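Local coordinates for protein alpha-galactosidase (Umbelopsis vinacea, PDB 3A5V) that is a family 27 glycoside hydrolase, a tetrameric alpha-galactosidase that probably releases terminal alpha-linked galactose by hydrolysis of the glycosidic bond, at residues L43-V48 / E289-N294; T275-T278 / I284-N287. All coordinates share one frame; numbering follows the deposited sequence.

Interaction 1 of 2, residues L43-V48 / E289-N294; sequences LGYNYV and EVIAVN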
loop_
_atom_site.group_PDB
_atom_site.type_symbol
_atom_site.label_atom_id
_atom_site.label_comp_id
_atom_site.label_asym_id
_atom_site.label_seq_id
_atom_site.Cartn_x
_atom_site.Cartn_y
_atom_site.Cartn_z
ATOM N N LEU A 43 -43.111 6.232 -7.669
ATOM C CA LEU A 43 -41.979 7.176 -7.660
ATOM C C LEU A 43 -40.704 6.577 -8.271
ATOM O O LEU A 43 -39.798 7.311 -8.673
ATOM C CB LEU A 43 -41.719 7.693 -6.246
ATOM C CG LEU A 43 -42.792 8.648 -5.704
ATOM C CD1 LEU A 43 -42.729 8.719 -4.184
ATOM C CD2 LEU A 43 -42.680 10.042 -6.301
ATOM N N GLY A 44 -40.641 5.247 -8.345
ATOM C CA GLY A 44 -39.487 4.558 -8.931
ATOM C C GLY A 44 -38.884 3.467 -8.071
ATOM O O GLY A 44 -38.077 2.690 -8.568
ATOM N N TYR A 45 -39.262 3.397 -6.786
ATOM C CA TYR A 45 -38.689 2.390 -5.881
ATOM C C TYR A 45 -39.397 1.053 -6.108
ATOM O O TYR A 45 -40.405 0.748 -5.450
ATOM C CB TYR A 45 -38.846 2.780 -4.408
ATOM C CG TYR A 45 -38.300 4.139 -3.987
ATOM C CD1 TYR A 45 -39.102 5.282 -4.048
ATOM C CD2 TYR A 45 -37.011 4.260 -3.455
ATOM C CE1 TYR A 45 -38.627 6.534 -3.612
ATOM C CE2 TYR A 45 -36.510 5.517 -3.021
ATOM C CZ TYR A 45 -37.322 6.635 -3.094
ATOM O OH TYR A 45 -36.849 7.860 -2.662
ATOM N N ASN A 46 -38.866 0.262 -7.028
ATOM C CA ASN A 46 -39.593 -0.899 -7.512
ATOM C C ASN A 46 -38.965 -2.236 -7.146
ATOM O O ASN A 46 -39.613 -3.267 -7.315
ATOM C CB ASN A 46 -39.906 -0.780 -9.022
ATOM C CG ASN A 46 -38.662 -0.948 -9.909
ATOM O OD1 ASN A 46 -38.715 -1.611 -10.961
ATOM N ND2 ASN A 46 -37.548 -0.398 -9.479
ATOM N N TYR A 47 -37.719 -2.231 -6.633
ATOM C CA TYR A 47 -37.082 -3.482 -6.197
ATOM C C TYR A 47 -37.358 -3.771 -4.707
ATOM O O TYR A 47 -37.163 -2.906 -3.852
ATOM C CB TYR A 47 -35.566 -3.470 -6.468
ATOM C CG TYR A 47 -35.169 -3.631 -7.929
ATOM C CD1 TYR A 47 -35.135 -4.895 -8.530
ATOM C CD2 TYR A 47 -34.793 -2.515 -8.694
ATOM C CE1 TYR A 47 -34.779 -5.045 -9.872
ATOM C CE2 TYR A 47 -34.444 -2.642 -10.032
ATOM C CZ TYR A 47 -34.418 -3.912 -10.613
ATOM O OH TYR A 47 -34.042 -4.043 -11.925
ATOM N N VAL A 48 -37.821 -4.984 -4.409
ATOM C CA VAL A 48 -37.993 -5.450 -3.021
ATOM C C VAL A 48 -36.915 -6.509 -2.791
ATOM O O VAL A 48 -36.975 -7.616 -3.336
ATOM C CB VAL A 48 -39.414 -6.057 -2.745
ATOM C CG1 VAL A 48 -39.500 -6.623 -1.283
ATOM C CG2 VAL A 48 -40.528 -5.004 -2.995
ATOM N N GLU A 289 -38.751 15.864 -7.863
ATOM C CA GLU A 289 -37.733 16.700 -8.507
ATOM C C GLU A 289 -36.321 16.249 -8.104
ATOM O O GLU A 289 -35.407 16.290 -8.914
ATOM C CB GLU A 289 -37.954 18.183 -8.169
ATOM C CG GLU A 289 -39.345 18.707 -8.614
ATOM C CD GLU A 289 -39.447 20.227 -8.624
ATOM O OE1 GLU A 289 -38.415 20.918 -8.747
ATOM O OE2 GLU A 289 -40.579 20.744 -8.508
ATOM N N VAL A 290 -36.165 15.805 -6.859
ATOM C CA VAL A 290 -34.881 15.253 -6.390
ATOM C C VAL A 290 -34.622 13.878 -7.029
ATOM O O VAL A 290 -33.524 13.613 -7.517
ATOM C CB VAL A 290 -34.819 15.170 -4.853
ATOM C CG1 VAL A 290 -33.409 14.709 -4.391
ATOM C CG2 VAL A 290 -35.167 16.529 -4.223
ATOM N N ILE A 291 -35.642 13.015 -7.050
ATOM C CA ILE A 291 -35.537 11.723 -7.736
ATOM C C ILE A 291 -35.146 11.917 -9.209
ATOM O O ILE A 291 -34.300 11.196 -9.722
ATOM C CB ILE A 291 -36.847 10.887 -7.598
ATOM C CG1 ILE A 291 -37.077 10.506 -6.121
ATOM C CG2 ILE A 291 -36.826 9.632 -8.532
ATOM C CD1 ILE A 291 -38.504 10.041 -5.818
ATOM N N ALA A 292 -35.739 12.919 -9.865
ATOM C CA ALA A 292 -35.399 13.223 -11.260
ATOM C C ALA A 292 -33.921 13.576 -11.473
ATOM O O ALA A 292 -33.388 13.412 -12.572
ATOM C CB ALA A 292 -36.307 14.352 -11.785
ATOM N N VAL A 293 -33.256 14.086 -10.432
ATOM C CA VAL A 293 -31.803 14.324 -10.542
ATOM C C VAL A 293 -31.050 12.990 -10.606
ATOM O O VAL A 293 -30.180 12.799 -11.460
ATOM C CB VAL A 293 -31.263 15.198 -9.358
ATOM C CG1 VAL A 293 -29.712 15.162 -9.306
ATOM C CG2 VAL A 293 -31.785 16.632 -9.478
ATOM N N ASN A 294 -31.392 12.072 -9.698
ATOM C CA ASN A 294 -30.786 10.735 -9.662
ATOM C C ASN A 294 -31.048 9.974 -10.966
ATOM O O ASN A 294 -30.172 9.279 -11.493
ATOM C CB ASN A 294 -31.318 9.948 -8.439
ATOM C CG ASN A 294 -30.708 8.532 -8.319
ATOM O OD1 ASN A 294 -31.351 7.542 -8.656
ATOM N ND2 ASN A 294 -29.467 8.446 -7.820
#

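Interaction 2 of 2, residues T275-T278 / I284-N287; sequences TNIT and IIMN. With NAG (2-acetamido-2-deoxy-beta-D-glucopyranose), chain C.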
loop_
_atom_site.group_PDB
_atom_site.type_symbol
_atom_site.label_atom_id
_atom_site.label_comp_id
_atom_site.label_asym_id
_atom_site.label_seq_id
_atom_site.Cartn_x
_atom_site.Cartn_y
_atom_site.Cartn_z
ATOM N N THR A 275 -43.712 0.595 6.364
ATOM C CA THR A 275 -45.083 0.328 6.837
ATOM C C THR A 275 -45.666 1.462 7.690
ATOM O O THR A 275 -46.870 1.498 7.953
ATOM C CB THR A 275 -45.199 -1.022 7.606
ATOM O OG1 THR A 275 -44.399 -0.975 8.792
ATOM C CG2 THR A 275 -44.770 -2.200 6.710
ATOM N N ASN A 276 -44.807 2.374 8.134
ATOM C CA ASN A 276 -45.245 3.549 8.877
ATOM C C ASN A 276 -44.284 4.675 8.510
ATOM O O ASN A 276 -43.238 4.826 9.120
ATOM C CB ASN A 276 -45.262 3.266 10.387
ATOM C CG ASN A 276 -45.873 4.405 11.198
ATOM O OD1 ASN A 276 -46.033 5.525 10.712
ATOM N ND2 ASN A 276 -46.230 4.107 12.441
ATOM N N ILE A 277 -44.645 5.422 7.473
ATOM C CA ILE A 277 -43.785 6.456 6.914
ATOM C C ILE A 277 -44.298 7.803 7.411
ATOM O O ILE A 277 -45.398 8.214 7.037
ATOM C CB ILE A 277 -43.786 6.425 5.354
ATOM C CG1 ILE A 277 -43.534 5.000 4.816
ATOM C CG2 ILE A 277 -42.756 7.419 4.787
ATOM C CD1 ILE A 277 -43.664 4.869 3.277
ATOM N N THR A 278 -43.515 8.481 8.253
ATOM C CA THR A 278 -43.908 9.796 8.779
ATOM C C THR A 278 -43.848 10.860 7.675
ATOM O O THR A 278 -43.173 10.680 6.653
ATOM C CB THR A 278 -42.977 10.288 9.915
ATOM O OG1 THR A 278 -41.651 10.448 9.387
ATOM C CG2 THR A 278 -42.962 9.301 11.099
ATOM N N ILE A 284 -38.523 13.854 2.487
ATOM C CA ILE A 284 -37.169 13.530 1.984
ATOM C C ILE A 284 -37.164 12.487 0.842
ATOM O O ILE A 284 -36.437 12.627 -0.148
ATOM C CB ILE A 284 -36.217 13.064 3.140
ATOM C CG1 ILE A 284 -36.135 14.112 4.281
ATOM C CG2 ILE A 284 -34.793 12.693 2.592
ATOM C CD1 ILE A 284 -35.644 15.535 3.852
ATOM N N ILE A 285 -37.979 11.443 0.965
ATOM C CA ILE A 285 -37.874 10.328 0.009
ATOM C C ILE A 285 -38.906 10.364 -1.130
ATOM O O ILE A 285 -38.845 9.534 -2.042
ATOM C CB ILE A 285 -37.856 8.940 0.709
ATOM C CG1 ILE A 285 -39.245 8.581 1.285
ATOM C CG2 ILE A 285 -36.706 8.883 1.785
ATOM C CD1 ILE A 285 -39.337 7.163 1.887
ATOM N N MET A 286 -39.860 11.296 -1.072
ATOM C CA MET A 286 -40.919 11.314 -2.093
ATOM C C MET A 286 -40.955 12.593 -2.906
ATOM O O MET A 286 -42.017 12.992 -3.404
ATOM C CB MET A 286 -42.310 11.042 -1.479
ATOM C CG MET A 286 -42.418 9.716 -0.714
ATOM S SD MET A 286 -44.146 9.465 -0.201
ATOM C CE MET A 286 -44.050 7.876 0.627
ATOM N N ASN A 287 -39.803 13.237 -3.047
ATOM C CA ASN A 287 -39.738 14.480 -3.805
ATOM C C ASN A 287 -39.351 14.142 -5.241
ATOM O O ASN A 287 -38.204 13.794 -5.509
ATOM C CB ASN A 287 -38.733 15.446 -3.150
ATOM C CG ASN A 287 -38.648 16.797 -3.868
ATOM O OD1 ASN A 287 -38.638 16.858 -5.098
ATOM N ND2 ASN A 287 -38.570 17.884 -3.093
HETATM C C1 NAG C . -46.814 5.254 13.086
HETATM C C2 NAG C . -47.740 4.591 14.116
HETATM C C3 NAG C . -48.194 5.526 15.240
HETATM C C4 NAG C . -47.147 6.562 15.679
HETATM C C5 NAG C . -46.380 7.122 14.460
HETATM C C6 NAG C . -45.256 8.103 14.800
HETATM C C7 NAG C . -49.468 2.922 13.738
HETATM C C8 NAG C . -50.774 2.622 13.073
HETATM N N2 NAG C . -48.939 4.106 13.467
HETATM O O3 NAG C . -48.612 4.721 16.334
HETATM O O4 NAG C . -47.811 7.589 16.402
HETATM O O5 NAG C . -45.826 6.054 13.710
HETATM O O6 NAG C . -44.160 7.423 15.382
HETATM O O7 NAG C . -48.943 2.097 14.483
#

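Interaction 1 of 2, residues L43-V48 / E289-N294
Ile-291 packs against Leu-43 and Tyr-45, and its CD1 methyl meets both. CD1, the end of the longer branch, lies 4.0 Å from Leu-43 CB. The same methyl is 4.1 Å from Tyr-45 CE1 and approaches the phenol ring obliquely. The shorter branch, CG2, rests 3.8 Å from the backbone oxygen Leu-43 O. The first torsion of Ile-291 (chi1 -65°) sets this division, with CG1 beside the backbone N and CG2 beside the carbonyl carbon. No hydrogen bond joins the two segments.

Gly-44 shapes the backbone here. With a positive phi of 129° it closes helix 40-43 in a Schellman motif and turns the chain toward the strand. Tyr-45 follows as the centre of an inverse gamma turn, and the chain then enters strand 47-49 of the (beta/alpha)8 barrel. The hydroxyl of Tyr-45 is hydrogen-bonded to Ile-285 O and to Tyr-258 OH, which fixes the far end of the ring beside Ile-291. Tyr-258 of helix 251-263 and Met-11 of strand 11-14 also touch Ile-291.

The contact thus joins helix 288-294 to the helix-to-strand turn by buried apolar packing. Methyl groups meet apolar carbons and one carbonyl oxygen, while the phenol hydroxyl of Tyr-45 has its polar partners outside the two segments.

Interaction 2 of 2, residues T275-T278 / I284-N287
The backbones of 275-278 and 284-287 come closest at Ile-277 and Ile-285, whose CA atoms are 9.9 Å apart, so side chains alone bridge the two. Ile-277, Ile-285 and Met-286 all direct their CB atoms at the opposite segment. Ile-277 CD1 lies 4.0 Å from Met-286 CE. The thioether chain of Met-286 is extended beyond CG (chi2 -174°, chi3 179°), and this carries its terminal methyl across to Ile-277. The other branch of Ile-277 makes a looser contact, with CG2 4.5 Å from Ile-285 CD1. Leu-40 of helix 40-43 touches all three residues.

Asn-276, Ile-277 and Thr-278 form an Asn-X-Thr N-glycosylation sequon, and Ile-277 is its middle residue. Asn-276 ND2 is covalently bonded to C1 of a 2-acetamido-2-deoxy-beta-D-glucopyranose at 1.4 Å. The sequon therefore faces two ways: its asparagine carries the sugar, and its isoleucine packs against the protein.

Thr-278 has a second role as the N-cap of helix 279-285, with its OG1 hydrogen-bonded to Thr-281 N. Met-286 is the first residue to leave that helix. Asn-287 then N-caps helix 288-294: its OD1 accepts from Val-290 N, and its ND2 reaches Leu-363 O in the C-terminal part of the chain.

How the interactions relate
Interaction 2 is nested within the chain loop that interaction 1 closes, and their centres are 12 Å apart. Helices 279-285 and 288-294 are consecutive, so one supplies each contact. The two contacts also touch. The bond of 2.7 Å between Tyr-45 OH and Ile-285 O ties the ring of interaction 1 to interaction 2. Leu-43 CD1 packs 3.6 Å from Met-286 CB. Both helices border pockets that hold polyether molecules, probably from the crystallisation liquor: Met-286 and Asn-287 line one, Glu-289 and Ala-292 another. Interaction 1 sits at the N-terminal end of strand 47-49, whereas catalytic sites in such barrels lie at the C-terminal strand ends.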